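Local coordinates for protein peptide amidase (PDB 1M22) that probably hydrolyses amide bonds as a serine-dependent peptide amidase of the amidase signature family, at residues Leu410-Ala415 with Pro471-Met476. Numbering follows the deposited sequence.
Sequences LDALVA and PKLIEM
Ala412 packs its methyl group against two side chains of the helix segment 471-476. CB of Ala412 lies 3.9 Å from CD2 of Leu473. The sulfur of Met476 is the other neighbour, with SD 4.2 Å from CB of Ala412. SD of Met476 also lies 4.0 Å from CB of Asp411. All three of these apolar residues are buried. In the amidase fold this is where helix 470-484 lies on one face of the mixed central sheet, beside strand 412-416. Met476 also touches Ile276 of the adjacent parallel strand 275-279, while Leu413 faces helix 383-407. The polar side is more open to solvent: Asp411 and Lys472 are both partly exposed. Lys472 crosses the Asp411 side chain at about a right angle. CD of Lys472 passes 3.5 Å from CB of Asp411. The lysine chain then bends at chi3 (-63°), and NZ of Lys472 forms a salt bridge of 2.9 Å with OD2 of Asp411. The anti lone pair of OD2 takes this bond. The other carboxylate oxygen, OD1, accepts a hydrogen bond from the backbone N of Arg275. Held at both oxygens, the carboxylate should have little freedom to rotate.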
ATOM      1  N   LEU A 410      -9.158  -0.514  24.626  1.00  8.87           N
ATOM      2  CA  LEU A 410      -7.906  -0.345  23.903  1.00  8.43           C
ATOM      3  C   LEU A 410      -7.968   0.725  22.820  1.00  7.75           C
ATOM      4  O   LEU A 410      -9.034   1.046  22.291  1.00  9.82           O
ATOM      5  CB  LEU A 410      -7.509  -1.674  23.260  1.00  8.27           C
ATOM      6  CG  LEU A 410      -7.471  -2.881  24.200  1.00  8.44           C
ATOM      7  CD1 LEU A 410      -7.279  -4.147  23.388  1.00  9.09           C
ATOM      8  CD2 LEU A 410      -6.352  -2.711  25.220  1.00  8.34           C
ATOM      9  N   ASP A 411      -6.796   1.259  22.489  1.00  8.48           N
ATOM     10  CA  ASP A 411      -6.657   2.274  21.454  1.00  8.89           C
ATOM     11  C   ASP A 411      -6.266   1.635  20.132  1.00  8.18           C
ATOM     12  O   ASP A 411      -6.534   2.182  19.066  1.00  9.36           O
ATOM     13  CB  ASP A 411      -5.584   3.285  21.845  1.00  9.32           C
ATOM     14  CG  ASP A 411      -5.977   4.097  23.046  1.00 11.12           C
ATOM     15  OD1 ASP A 411      -5.440   3.851  24.146  1.00 12.00           O
ATOM     16  OD2 ASP A 411      -6.842   4.977  22.881  1.00 16.24           O
ATOM     17  N   ALA A 412      -5.622   0.478  20.211  1.00  7.83           N
ATOM     18  CA  ALA A 412      -5.189  -0.227  19.017  1.00  7.31           C
ATOM     19  C   ALA A 412      -4.855  -1.673  19.321  1.00  7.21           C
ATOM     20  O   ALA A 412      -4.691  -2.069  20.481  1.00  7.97           O
ATOM     21  CB  ALA A 412      -3.968   0.464  18.414  1.00  8.06           C
ATOM     22  N   LEU A 413      -4.771  -2.459  18.255  1.00  7.31           N
ATOM     23  CA  LEU A 413      -4.407  -3.861  18.340  1.00  7.88           C
ATOM     24  C   LEU A 413      -3.095  -3.958  17.574  1.00  7.21           C
ATOM     25  O   LEU A 413      -2.921  -3.292  16.553  1.00  8.77           O
ATOM     26  CB  LEU A 413      -5.463  -4.735  17.661  1.00  7.17           C
ATOM     27  CG  LEU A 413      -6.885  -4.589  18.206  1.00  7.53           C
ATOM     28  CD1 LEU A 413      -7.851  -5.420  17.377  1.00 10.94           C
ATOM     29  CD2 LEU A 413      -6.916  -5.027  19.660  1.00 10.48           C
ATOM     30  N   VAL A 414      -2.165  -4.761  18.073  1.00  7.04           N
ATOM     31  CA  VAL A 414      -0.891  -4.933  17.389  1.00  7.69           C
ATOM     32  C   VAL A 414      -0.536  -6.406  17.263  1.00  8.13           C
ATOM     33  O   VAL A 414      -1.028  -7.249  18.018  1.00  7.85           O
ATOM     34  CB  VAL A 414       0.269  -4.202  18.106  1.00  8.41           C
ATOM     35  CG1 VAL A 414      -0.040  -2.720  18.210  1.00  8.09           C
ATOM     36  CG2 VAL A 414       0.511  -4.813  19.475  1.00  9.84           C
ATOM     37  N   ALA A 415       0.322  -6.707  16.298  1.00  7.63           N
ATOM     38  CA  ALA A 415       0.753  -8.074  16.049  1.00  8.49           C
ATOM     39  C   ALA A 415       1.806  -8.047  14.963  1.00  7.26           C
ATOM     40  O   ALA A 415       1.992  -7.031  14.296  1.00  7.63           O
ATOM     41  CB  ALA A 415      -0.432  -8.909  15.571  1.00  8.90           C
ATOM     42  N   PRO A 471      -5.214   9.383  12.998  1.00  7.13           N
ATOM     43  CA  PRO A 471      -4.396  10.286  13.819  1.00  7.61           C
ATOM     44  C   PRO A 471      -3.748   9.564  15.002  1.00  8.46           C
ATOM     45  O   PRO A 471      -2.553   9.723  15.263  1.00  9.20           O
ATOM     46  CB  PRO A 471      -5.398  11.345  14.271  1.00  8.37           C
ATOM     47  CG  PRO A 471      -6.372  11.396  13.122  1.00  8.99           C
ATOM     48  CD  PRO A 471      -6.569   9.931  12.800  1.00  7.20           C
ATOM     49  N   LYS A 472      -4.538   8.762  15.706  1.00  8.44           N
ATOM     50  CA  LYS A 472      -4.046   8.022  16.863  1.00  9.95           C
ATOM     51  C   LYS A 472      -3.059   6.929  16.462  1.00  8.25           C
ATOM     52  O   LYS A 472      -2.043   6.723  17.127  1.00  8.88           O
ATOM     53  CB  LYS A 472      -5.219   7.397  17.627  1.00 14.82           C
ATOM     54  CG  LYS A 472      -4.807   6.650  18.886  1.00 20.66           C
ATOM     55  CD  LYS A 472      -5.965   5.859  19.483  1.00 25.60           C
ATOM     56  CE  LYS A 472      -7.099   6.759  19.943  1.00 26.79           C
ATOM     57  NZ  LYS A 472      -8.212   5.965  20.537  1.00 26.75           N
ATOM     58  N   LEU A 473      -3.354   6.220  15.376  1.00  7.69           N
ATOM     59  CA  LEU A 473      -2.455   5.163  14.931  1.00  8.54           C
ATOM     60  C   LEU A 473      -1.098   5.732  14.548  1.00  7.32           C
ATOM     61  O   LEU A 473      -0.065   5.128  14.824  1.00  7.58           O
ATOM     62  CB  LEU A 473      -3.046   4.404  13.741  1.00 10.30           C
ATOM     63  CG  LEU A 473      -4.248   3.505  14.035  1.00 10.98           C
ATOM     64  CD1 LEU A 473      -4.618   2.733  12.775  1.00 13.89           C
ATOM     65  CD2 LEU A 473      -3.913   2.536  15.165  1.00 11.59           C
ATOM     66  N   ILE A 474      -1.101   6.899  13.914  1.00  8.40           N
ATOM     67  CA  ILE A 474       0.148   7.530  13.517  1.00  8.50           C
ATOM     68  C   ILE A 474       0.956   7.952  14.744  1.00  8.78           C
ATOM     69  O   ILE A 474       2.171   7.751  14.786  1.00  8.58           O
ATOM     70  CB  ILE A 474      -0.117   8.737  12.594  1.00  8.15           C
ATOM     71  CG1 ILE A 474      -0.560   8.224  11.221  1.00  8.62           C
ATOM     72  CG2 ILE A 474       1.140   9.598  12.466  1.00 10.29           C
ATOM     73  CD1 ILE A 474      -1.040   9.303  10.269  1.00  9.70           C
ATOM     74  N   GLU A 475       0.288   8.525  15.744  1.00  8.53           N
ATOM     75  CA  GLU A 475       0.970   8.942  16.970  1.00 10.00           C
ATOM     76  C   GLU A 475       1.667   7.749  17.614  1.00  8.25           C
ATOM     77  O   GLU A 475       2.825   7.834  18.024  1.00  8.43           O
ATOM     78  CB  GLU A 475      -0.011   9.490  18.012  1.00 15.08           C
ATOM     79  CG  GLU A 475      -0.871  10.658  17.602  1.00 19.24           C
ATOM     80  CD  GLU A 475      -1.725  11.149  18.761  1.00 17.65           C
ATOM     81  OE1 GLU A 475      -2.318  10.301  19.469  1.00 21.11           O
ATOM     82  OE2 GLU A 475      -1.807  12.378  18.965  1.00 22.93           O
ATOM     83  N   MET A 476       0.939   6.642  17.724  1.00  7.39           N
ATOM     84  CA  MET A 476       1.475   5.441  18.346  1.00  7.44           C
ATOM     85  C   MET A 476       2.600   4.804  17.542  1.00  6.39           C
ATOM     86  O   MET A 476       3.635   4.425  18.097  1.00  7.67           O
ATOM     87  CB  MET A 476       0.338   4.444  18.583  1.00  8.31           C
ATOM     88  CG  MET A 476      -0.678   4.962  19.599  1.00  9.79           C
ATOM     89  SD  MET A 476      -2.070   3.865  19.925  1.00 15.05           S
ATOM     90  CE  MET A 476      -1.320   2.659  20.857  1.00 13.64           C
TER